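Local coordinates for protein phosphohistidine phosphatase SixA (Escherichia coli, PDB 1UJC) that removes the phosphoryl group from phosphohistidine in the HPt domain of the ArcB sensor, within the multistep His-Asp phosphorelay, at residues A[77-82]-A[103-108]; A[50-55]-A[73-78]; A[3-8]-A[126-131]. All coordinates share one frame; numbering follows the deposited sequence.

Contact 1. Residues A[77-82]-A[103-108]. With WO4 (tungstate(VI)ion), chain C.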
loop_
_atom_site.group_PDB
_atom_site.type_symbol
_atom_site.label_atom_id
_atom_site.label_comp_id
_atom_site.label_asym_id
_atom_site.label_seq_id
_atom_site.Cartn_x
_atom_site.Cartn_y
_atom_site.Cartn_z
ATOM N N PRO A 77 -8.400 -7.238 7.539
ATOM C CA PRO A 77 -8.927 -6.366 8.592
ATOM C C PRO A 77 -7.822 -5.620 9.338
ATOM O O PRO A 77 -8.058 -4.549 9.890
ATOM C CB PRO A 77 -9.669 -7.334 9.509
ATOM C CG PRO A 77 -10.108 -8.428 8.573
ATOM C CD PRO A 77 -8.863 -8.624 7.728
ATOM N N GLU A 78 -6.618 -6.187 9.355
ATOM C CA GLU A 78 -5.511 -5.553 10.065
ATOM C C GLU A 78 -4.849 -4.424 9.284
ATOM O O GLU A 78 -3.840 -3.883 9.723
ATOM C CB GLU A 78 -4.463 -6.597 10.460
ATOM C CG GLU A 78 -4.990 -7.660 11.406
ATOM C CD GLU A 78 -5.518 -7.080 12.712
ATOM O OE1 GLU A 78 -6.154 -7.841 13.474
ATOM O OE2 GLU A 78 -5.299 -5.876 12.981
ATOM N N LEU A 79 -5.421 -4.074 8.134
ATOM C CA LEU A 79 -4.890 -2.992 7.307
ATOM C C LEU A 79 -5.653 -1.691 7.534
ATOM O O LEU A 79 -5.361 -0.667 6.914
ATOM C CB LEU A 79 -4.928 -3.377 5.823
ATOM C CG LEU A 79 -3.858 -4.390 5.412
ATOM C CD1 LEU A 79 -4.003 -4.768 3.945
ATOM C CD2 LEU A 79 -2.487 -3.790 5.677
ATOM N N THR A 80 -6.641 -1.736 8.421
ATOM C CA THR A 80 -7.422 -0.549 8.749
ATOM C C THR A 80 -6.481 0.381 9.515
ATOM O O THR A 80 -5.412 -0.039 9.951
ATOM C CB THR A 80 -8.630 -0.896 9.643
ATOM O OG1 THR A 80 -8.177 -1.585 10.815
ATOM C CG2 THR A 80 -9.622 -1.765 8.890
ATOM N N PRO A 81 -6.863 1.653 9.684
ATOM C CA PRO A 81 -6.025 2.614 10.404
ATOM C C PRO A 81 -5.442 2.100 11.724
ATOM O O PRO A 81 -4.282 2.369 12.036
ATOM C CB PRO A 81 -6.967 3.794 10.609
ATOM C CG PRO A 81 -7.760 3.779 9.343
ATOM C CD PRO A 81 -8.083 2.308 9.176
ATOM N N CYS A 82 -6.245 1.356 12.484
ATOM C CA CYS A 82 -5.826 0.823 13.787
ATOM C C CYS A 82 -5.292 -0.607 13.727
ATOM O O CYS A 82 -5.121 -1.259 14.760
ATOM C CB CYS A 82 -7.004 0.864 14.762
ATOM S SG CYS A 82 -7.767 2.482 14.928
ATOM N N VAL A 103 4.328 -7.847 -3.555
ATOM C CA VAL A 103 3.016 -7.561 -2.991
ATOM C C VAL A 103 2.776 -6.063 -2.901
ATOM O O VAL A 103 3.677 -5.305 -2.541
ATOM C CB VAL A 103 2.879 -8.142 -1.558
ATOM C CG1 VAL A 103 1.485 -7.869 -1.014
ATOM C CG2 VAL A 103 3.173 -9.632 -1.559
ATOM N N LEU A 104 1.561 -5.642 -3.242
ATOM C CA LEU A 104 1.175 -4.238 -3.155
ATOM C C LEU A 104 0.198 -4.141 -1.988
ATOM O O LEU A 104 -0.827 -4.826 -1.976
ATOM C CB LEU A 104 0.492 -3.768 -4.443
ATOM C CG LEU A 104 -0.173 -2.385 -4.390
ATOM C CD1 LEU A 104 0.828 -1.326 -3.948
ATOM C CD2 LEU A 104 -0.742 -2.042 -5.755
ATOM N N VAL A 105 0.537 -3.310 -1.004
ATOM C CA VAL A 105 -0.289 -3.122 0.192
ATOM C C VAL A 105 -0.890 -1.720 0.201
ATOM O O VAL A 105 -0.163 -0.729 0.210
ATOM C CB VAL A 105 0.553 -3.294 1.485
ATOM C CG1 VAL A 105 -0.339 -3.152 2.718
ATOM C CG2 VAL A 105 1.250 -4.644 1.479
ATOM N N ILE A 106 -2.216 -1.636 0.195
ATOM C CA ILE A 106 -2.898 -0.346 0.201
ATOM C C ILE A 106 -3.550 -0.173 1.564
ATOM O O ILE A 106 -4.397 -0.976 1.958
ATOM C CB ILE A 106 -3.958 -0.276 -0.918
ATOM C CG1 ILE A 106 -3.273 -0.382 -2.282
ATOM C CG2 ILE A 106 -4.724 1.025 -0.827
ATOM C CD1 ILE A 106 -4.234 -0.364 -3.461
ATOM N N SER A 107 -3.159 0.879 2.280
ATOM C CA SER A 107 -3.677 1.101 3.622
ATOM C C SER A 107 -3.884 2.563 4.008
ATOM O O SER A 107 -4.212 3.401 3.168
ATOM C CB SER A 107 -2.743 0.425 4.629
ATOM O OG SER A 107 -3.303 0.388 5.927
ATOM N N HIS A 108 -3.694 2.860 5.293
ATOM C CA HIS A 108 -3.890 4.210 5.798
ATOM C C HIS A 108 -2.845 4.617 6.823
ATOM O O HIS A 108 -2.027 3.804 7.266
ATOM C CB HIS A 108 -5.246 4.346 6.506
ATOM C CG HIS A 108 -6.355 3.546 5.899
ATOM N ND1 HIS A 108 -7.520 4.125 5.443
ATOM C CD2 HIS A 108 -6.505 2.212 5.726
ATOM C CE1 HIS A 108 -8.339 3.181 5.015
ATOM N NE2 HIS A 108 -7.748 2.011 5.176
HETATM W W WO4 C . -6.254 8.224 5.930
HETATM O O1 WO4 C . -4.650 7.688 5.554
HETATM O O2 WO4 C . -7.342 6.873 5.931
HETATM O O3 WO4 C . -6.746 9.510 4.887
HETATM O O4 WO4 C . -6.255 8.861 7.539
#

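Contact 2. Residues A[50-55]-A[73-78]. With WO4 (tungstate(VI)ion), chain C.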
loop_
_atom_site.group_PDB
_atom_site.type_symbol
_atom_site.label_atom_id
_atom_site.label_comp_id
_atom_site.label_asym_id
_atom_site.label_seq_id
_atom_site.Cartn_x
_atom_site.Cartn_y
_atom_site.Cartn_z
ATOM N N VAL A 50 -5.359 -5.352 0.764
ATOM C CA VAL A 50 -6.015 -4.057 0.908
ATOM C C VAL A 50 -6.890 -3.929 2.152
ATOM O O VAL A 50 -7.440 -4.911 2.644
ATOM C CB VAL A 50 -6.885 -3.760 -0.342
ATOM C CG1 VAL A 50 -7.990 -4.805 -0.465
ATOM C CG2 VAL A 50 -7.469 -2.353 -0.263
ATOM N N SER A 51 -7.002 -2.703 2.653
ATOM C CA SER A 51 -7.831 -2.407 3.810
ATOM C C SER A 51 -9.293 -2.557 3.403
ATOM O O SER A 51 -9.646 -2.339 2.248
ATOM C CB SER A 51 -7.586 -0.974 4.278
ATOM O OG SER A 51 -8.647 -0.528 5.101
ATOM N N PRO A 52 -10.161 -2.938 4.353
ATOM C CA PRO A 52 -11.599 -3.124 4.116
ATOM C C PRO A 52 -12.336 -1.803 3.884
ATOM O O PRO A 52 -13.474 -1.796 3.422
ATOM C CB PRO A 52 -12.078 -3.807 5.398
ATOM C CG PRO A 52 -10.850 -4.489 5.913
ATOM C CD PRO A 52 -9.789 -3.445 5.682
ATOM N N PHE A 53 -11.688 -0.688 4.217
ATOM C CA PHE A 53 -12.308 0.624 4.051
ATOM C C PHE A 53 -12.411 1.056 2.593
ATOM O O PHE A 53 -11.466 0.905 1.812
ATOM C CB PHE A 53 -11.548 1.679 4.859
ATOM C CG PHE A 53 -11.722 1.549 6.352
ATOM C CD1 PHE A 53 -12.500 0.526 6.897
ATOM C CD2 PHE A 53 -11.100 2.443 7.216
ATOM C CE1 PHE A 53 -12.652 0.398 8.279
ATOM C CE2 PHE A 53 -11.247 2.322 8.596
ATOM C CZ PHE A 53 -12.021 1.301 9.128
ATOM N N LEU A 54 -13.569 1.609 2.245
ATOM C CA LEU A 54 -13.854 2.043 0.884
ATOM C C LEU A 54 -12.761 2.846 0.189
ATOM O O LEU A 54 -12.489 2.617 -0.990
ATOM C CB LEU A 54 -15.176 2.825 0.843
ATOM C CG LEU A 54 -16.450 1.992 1.056
ATOM C CD1 LEU A 54 -17.683 2.836 0.790
ATOM C CD2 LEU A 54 -16.437 0.804 0.119
ATOM N N ARG A 55 -12.126 3.775 0.897
ATOM C CA ARG A 55 -11.080 4.571 0.263
ATOM C C ARG A 55 -9.880 3.729 -0.166
ATOM O O ARG A 55 -9.222 4.039 -1.160
ATOM C CB ARG A 55 -10.643 5.726 1.176
ATOM C CG ARG A 55 -10.261 5.363 2.599
ATOM C CD ARG A 55 -10.119 6.647 3.404
ATOM N NE ARG A 55 -9.673 6.467 4.786
ATOM C CZ ARG A 55 -10.446 6.082 5.802
ATOM N NH1 ARG A 55 -11.733 5.815 5.615
ATOM N NH2 ARG A 55 -9.931 5.996 7.021
ATOM N N ALA A 73 -7.815 -10.128 -4.776
ATOM C CA ALA A 73 -7.155 -9.263 -3.818
ATOM C C ALA A 73 -7.576 -9.801 -2.465
ATOM O O ALA A 73 -8.651 -10.378 -2.331
ATOM C CB ALA A 73 -7.623 -7.830 -3.989
ATOM N N GLU A 74 -6.723 -9.630 -1.468
ATOM C CA GLU A 74 -7.021 -10.111 -0.137
ATOM C C GLU A 74 -7.336 -8.922 0.751
ATOM O O GLU A 74 -6.482 -8.068 0.988
ATOM C CB GLU A 74 -5.823 -10.895 0.398
ATOM C CG GLU A 74 -5.540 -12.135 -0.426
ATOM C CD GLU A 74 -4.062 -12.376 -0.661
ATOM O OE1 GLU A 74 -3.339 -12.700 0.307
ATOM O OE2 GLU A 74 -3.629 -12.237 -1.827
ATOM N N VAL A 75 -8.580 -8.865 1.213
ATOM C CA VAL A 75 -9.037 -7.792 2.080
ATOM C C VAL A 75 -8.660 -8.187 3.499
ATOM O O VAL A 75 -9.191 -9.161 4.036
ATOM C CB VAL A 75 -10.565 -7.610 1.975
ATOM C CG1 VAL A 75 -11.017 -6.467 2.876
ATOM C CG2 VAL A 75 -10.948 -7.320 0.525
ATOM N N LEU A 76 -7.737 -7.432 4.087
ATOM C CA LEU A 76 -7.244 -7.708 5.432
ATOM C C LEU A 76 -7.762 -6.727 6.473
ATOM O O LEU A 76 -7.589 -5.518 6.333
ATOM C CB LEU A 76 -5.706 -7.676 5.445
ATOM C CG LEU A 76 -4.904 -8.849 4.872
ATOM C CD1 LEU A 76 -5.284 -9.097 3.428
ATOM C CD2 LEU A 76 -3.406 -8.536 4.986
ATOM N N PRO A 77 -8.400 -7.238 7.539
ATOM C CA PRO A 77 -8.927 -6.366 8.592
ATOM C C PRO A 77 -7.822 -5.620 9.338
ATOM O O PRO A 77 -8.058 -4.549 9.890
ATOM C CB PRO A 77 -9.669 -7.334 9.509
ATOM C CG PRO A 77 -10.108 -8.428 8.573
ATOM C CD PRO A 77 -8.863 -8.624 7.728
ATOM N N GLU A 78 -6.618 -6.187 9.355
ATOM C CA GLU A 78 -5.511 -5.553 10.065
ATOM C C GLU A 78 -4.849 -4.424 9.284
ATOM O O GLU A 78 -3.840 -3.883 9.723
ATOM C CB GLU A 78 -4.463 -6.597 10.460
ATOM C CG GLU A 78 -4.990 -7.660 11.406
ATOM C CD GLU A 78 -5.518 -7.080 12.712
ATOM O OE1 GLU A 78 -6.154 -7.841 13.474
ATOM O OE2 GLU A 78 -5.299 -5.876 12.981
HETATM W W WO4 C . -6.254 8.224 5.930
HETATM O O1 WO4 C . -4.650 7.688 5.554
HETATM O O2 WO4 C . -7.342 6.873 5.931
HETATM O O3 WO4 C . -6.746 9.510 4.887
HETATM O O4 WO4 C . -6.255 8.861 7.539
#

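Contact 3. Residues A[3-8]-A[126-131]. With WO4 (tungstate(VI)ion), chain C.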
loop_
_atom_site.group_PDB
_atom_site.type_symbol
_atom_site.label_atom_id
_atom_site.label_comp_id
_atom_site.label_asym_id
_atom_site.label_seq_id
_atom_site.Cartn_x
_atom_site.Cartn_y
_atom_site.Cartn_z
ATOM N N VAL A 3 7.956 -5.435 -1.448
ATOM C CA VAL A 3 6.702 -5.016 -0.851
ATOM C C VAL A 3 6.486 -3.550 -1.166
ATOM O O VAL A 3 7.359 -2.725 -0.915
ATOM C CB VAL A 3 6.711 -5.208 0.680
ATOM C CG1 VAL A 3 5.373 -4.785 1.261
ATOM C CG2 VAL A 3 7.001 -6.664 1.015
ATOM N N PHE A 4 5.334 -3.231 -1.741
ATOM C CA PHE A 4 5.017 -1.850 -2.066
ATOM C C PHE A 4 3.870 -1.393 -1.182
ATOM O O PHE A 4 2.731 -1.822 -1.354
ATOM C CB PHE A 4 4.631 -1.711 -3.538
ATOM C CG PHE A 4 5.718 -2.128 -4.486
ATOM C CD1 PHE A 4 5.773 -3.425 -4.975
ATOM C CD2 PHE A 4 6.699 -1.221 -4.875
ATOM C CE1 PHE A 4 6.789 -3.818 -5.841
ATOM C CE2 PHE A 4 7.722 -1.605 -5.743
ATOM C CZ PHE A 4 7.766 -2.904 -6.225
ATOM N N ILE A 5 4.187 -0.519 -0.235
ATOM C CA ILE A 5 3.206 -0.005 0.707
ATOM C C ILE A 5 2.639 1.312 0.208
ATOM O O ILE A 5 3.377 2.273 -0.023
ATOM C CB ILE A 5 3.853 0.192 2.087
ATOM C CG1 ILE A 5 4.483 -1.132 2.541
ATOM C CG2 ILE A 5 2.816 0.681 3.088
ATOM C CD1 ILE A 5 5.280 -1.050 3.813
ATOM N N MET A 6 1.322 1.360 0.050
ATOM C CA MET A 6 0.674 2.558 -0.455
ATOM C C MET A 6 -0.431 3.113 0.434
ATOM O O MET A 6 -1.228 2.369 1.003
ATOM C CB MET A 6 0.122 2.272 -1.856
ATOM C CG MET A 6 -0.637 3.412 -2.509
ATOM S SD MET A 6 -1.122 2.962 -4.193
ATOM C CE MET A 6 -1.263 4.605 -4.971
ATOM N N ARG A 7 -0.460 4.433 0.559
ATOM C CA ARG A 7 -1.495 5.097 1.341
ATOM C C ARG A 7 -2.628 5.391 0.363
ATOM O O ARG A 7 -2.388 5.836 -0.758
ATOM C CB ARG A 7 -0.976 6.414 1.929
ATOM C CG ARG A 7 -2.030 7.184 2.701
ATOM C CD ARG A 7 -1.480 8.502 3.212
ATOM N NE ARG A 7 -2.477 9.234 3.981
ATOM C CZ ARG A 7 -2.366 10.513 4.325
ATOM N NH1 ARG A 7 -1.296 11.210 3.965
ATOM N NH2 ARG A 7 -3.330 11.098 5.023
ATOM N N HIS A 8 -3.857 5.126 0.784
ATOM C CA HIS A 8 -5.015 5.366 -0.061
ATOM C C HIS A 8 -4.963 6.805 -0.583
ATOM O O HIS A 8 -4.296 7.660 0.000
ATOM C CB HIS A 8 -6.290 5.150 0.748
ATOM C CG HIS A 8 -6.510 6.191 1.797
ATOM N ND1 HIS A 8 -6.901 7.475 1.492
ATOM C CD2 HIS A 8 -6.344 6.157 3.140
ATOM C CE1 HIS A 8 -6.966 8.189 2.601
ATOM N NE2 HIS A 8 -6.632 7.411 3.616
ATOM N N PRO A 126 8.159 6.637 8.300
ATOM C CA PRO A 126 8.256 7.742 7.336
ATOM C C PRO A 126 6.912 8.439 7.108
ATOM O O PRO A 126 5.858 7.905 7.460
ATOM C CB PRO A 126 8.789 7.058 6.078
ATOM C CG PRO A 126 8.209 5.671 6.173
ATOM C CD PRO A 126 8.368 5.332 7.645
ATOM N N MET A 127 6.967 9.636 6.526
ATOM C CA MET A 127 5.777 10.435 6.226
ATOM C C MET A 127 5.174 10.027 4.870
ATOM O O MET A 127 5.870 10.004 3.852
ATOM C CB MET A 127 6.155 11.921 6.198
ATOM C CG MET A 127 5.047 12.853 5.720
ATOM S SD MET A 127 3.799 13.191 6.972
ATOM C CE MET A 127 4.607 14.542 7.927
ATOM N N PHE A 128 3.876 9.730 4.868
ATOM C CA PHE A 128 3.149 9.300 3.673
ATOM C C PHE A 128 2.093 10.299 3.182
ATOM O O PHE A 128 1.130 10.574 3.890
ATOM C CB PHE A 128 2.416 7.982 3.960
ATOM C CG PHE A 128 3.234 6.744 3.715
ATOM C CD1 PHE A 128 3.266 6.157 2.451
ATOM C CD2 PHE A 128 3.928 6.136 4.753
ATOM C CE1 PHE A 128 3.974 4.977 2.233
ATOM C CE2 PHE A 128 4.640 4.956 4.544
ATOM C CZ PHE A 128 4.662 4.378 3.284
ATOM N N THR A 129 2.262 10.836 1.979
ATOM C CA THR A 129 1.247 11.738 1.434
ATOM C C THR A 129 0.272 10.781 0.741
ATOM O O THR A 129 0.626 9.628 0.489
ATOM C CB THR A 129 1.835 12.707 0.398
ATOM O OG1 THR A 129 2.219 11.983 -0.776
ATOM C CG2 THR A 129 3.063 13.413 0.973
ATOM N N THR A 130 -0.945 11.226 0.434
ATOM C CA THR A 130 -1.898 10.323 -0.212
ATOM C C THR A 130 -1.360 9.754 -1.529
ATOM O O THR A 130 -0.723 10.461 -2.309
ATOM C CB THR A 130 -3.268 11.011 -0.463
ATOM O OG1 THR A 130 -3.071 12.249 -1.157
ATOM C CG2 THR A 130 -3.983 11.278 0.855
ATOM N N SER A 131 -1.615 8.467 -1.754
ATOM C CA SER A 131 -1.169 7.758 -2.955
ATOM C C SER A 131 0.336 7.495 -2.997
ATOM O O SER A 131 0.824 6.860 -3.928
ATOM C CB SER A 131 -1.579 8.518 -4.222
ATOM O OG SER A 131 -2.985 8.512 -4.405
HETATM W W WO4 C . -6.254 8.224 5.930
HETATM O O1 WO4 C . -4.650 7.688 5.554
HETATM O O2 WO4 C . -7.342 6.873 5.931
HETATM O O3 WO4 C . -6.746 9.510 4.887
HETATM O O4 WO4 C . -6.255 8.861 7.539
#

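Contact 1. Residues A[77-82]-A[103-108]
Pro81 lies over one face of the His108 imidazole, where strand 102-107 of the histidine phosphatase alpha/beta fold runs out into the phosphate pocket, here filled by tungstate. The strand belongs to the central sheet, and the loop 77-82, on its way to helix 85-98, folds across the strand's C-terminal end.

His108 can be followed outward from its CB, which already lies near the anion, 3.3 Å from tungstate O2. The first torsion sets CG anti to the carbonyl carbon (chi1 -35°) and brings the ring under the proline: Pro81 CG is 3.7 Å from His108 CG, and Pro81 CD stands 3.9 Å from the His108 ring centroid, only 13° off its normal, a CH-pi contact. On one edge, His108 ND1 donates in the ring plane to tungstate O2 at 2.8 Å. On another, CD2 approaches the carbonyl oxygen of Leu79, and the tip, NE2, is hydrogen-bonded to the hydroxyl of Ser51. With both nitrogens engaged and a rigid proline over its face, the ring has little freedom to turn. Replacing His108 by an alanine is likely to leave tungstate O2 short of one donor, Ser51 OG without its imidazole partner and a gap beneath the proline ring.

Deeper in, the contact becomes apolar. Leu79 sends CD2 to within 3.7 Å of Val105 CG1, the leucine reaching inward while the branched valine suits a buried strand. Serine suits the buried strand end at position 107 because its short side chain brings a hydroxyl within reach of the Leu79 carbonyl. Ser107 OG gives its proton to Leu79 O at 2.5 Å, approaching 21° out of the carbonyl plane.

Contact 2. Residues A[50-55]-A[73-78]
While Pro52 packs on Val75 across the contact, the flat Arg55 guanidinium takes no part in the packing on 73-78 and meets the tungstate edge-on. Arg55 NE donates in plane to tungstate O2 at 2.6 Å, and Arg55 NH2 to the same oxygen at 2.9 Å, less straight at 135°. A second partner of NH2 is the carboxylate of Asp18, whose negative charge is likely to steady the guanidinium. The chain leaves the backbone with CG between N and the carbonyl carbon (chi1 52°) and then runs extended to NE, long enough to carry the charge from the first turn of helix 54-66 to the anion. The puckered ring of Pro52 has its CG 3.6 Å from Val75 CG1 and its CD 3.1 Å from Leu76 O.

The backbones are joined as the closing step of a beta-alpha-beta unit, in which strand 47-50 leads through helix 54-66 to the short outermost strand 74-75. In this parallel pairing Val50 straddles its neighbour: Val50 N donates to Glu74 O at 2.9 Å, and Val50 O accepts from Leu76 N, also at 2.9 Å. The CA of Val75 adds a CA-H...O contact to Val50 O. Beta-branched valine favours the extended strand backbone; Val50 is buried, and Val75 at the rim covers it and Pro52, with Val50 CG1 4.0 Å from Val75 CG2. Beyond the strand the chain turns toward the helix: Ser51 OG accepts from Phe53 N, 3.2 Å away, in an ST turn, and the same hydroxyl meets His108 NE2.

Contact 3. Residues A[3-8]-A[126-131]
Arg7 and the loop residues 128-131 make the close part of this contact. Extended from CG to NE, with CG anti to the backbone nitrogen (chi1 177°), Arg7 runs along the loop, and the CG2 methyl of Thr130 lies 3.9 Å above the centre of its guanidinium. NH1 reaches Phe128 O in a weak, bent bond, while Arg7 NE donates to tungstate O1 at 3.1 Å. Ser131 N donates to Arg7 O at 2.9 Å, and weakly to His8 O. Further inside, Met6 CE comes to 3.2 Å from Ser131 O, a carbonyl oxygen buried here without a hydrogen-bond partner, and Ile5 CG2 meets Phe128 CZ at 4.1 Å, the two side chains crossing at about a right angle; large apolar residues suit this buried end. The outer side is looser: Thr129 is exposed and turns its CB away from the strand.

His8, just past strand 2-7, places NE2 2.5 Å from the tungsten. Arg7 and His8, at the end of the first strand, are the first two residues of the RHG motif of the histidine phosphatase superfamily, whose histidine typically accepts the phosphoryl group.

The three contacts surround one tungstate ion and rest on one mixed sheet. Contacts 1 and 2 have centres about 6 Å apart and share Pro77 and Glu78, contact 1 taking up the chain where contact 2 leaves it; the centre of contact 3 lies about 10 Å from the former and 15 Å from the latter. Strand 102-107 stands between strands 47-50 and 2-7, and Val105 bonds through its backbone to Phe4 and Met6. Both other contacts fall within the long span of chain between 3-8 and 126-131. Arg7, His8, His108 and, from the start of helix 54-66, Arg55 thus meet beyond the C-terminal ends of parallel strands and, with Leu109, make up the anion pocket.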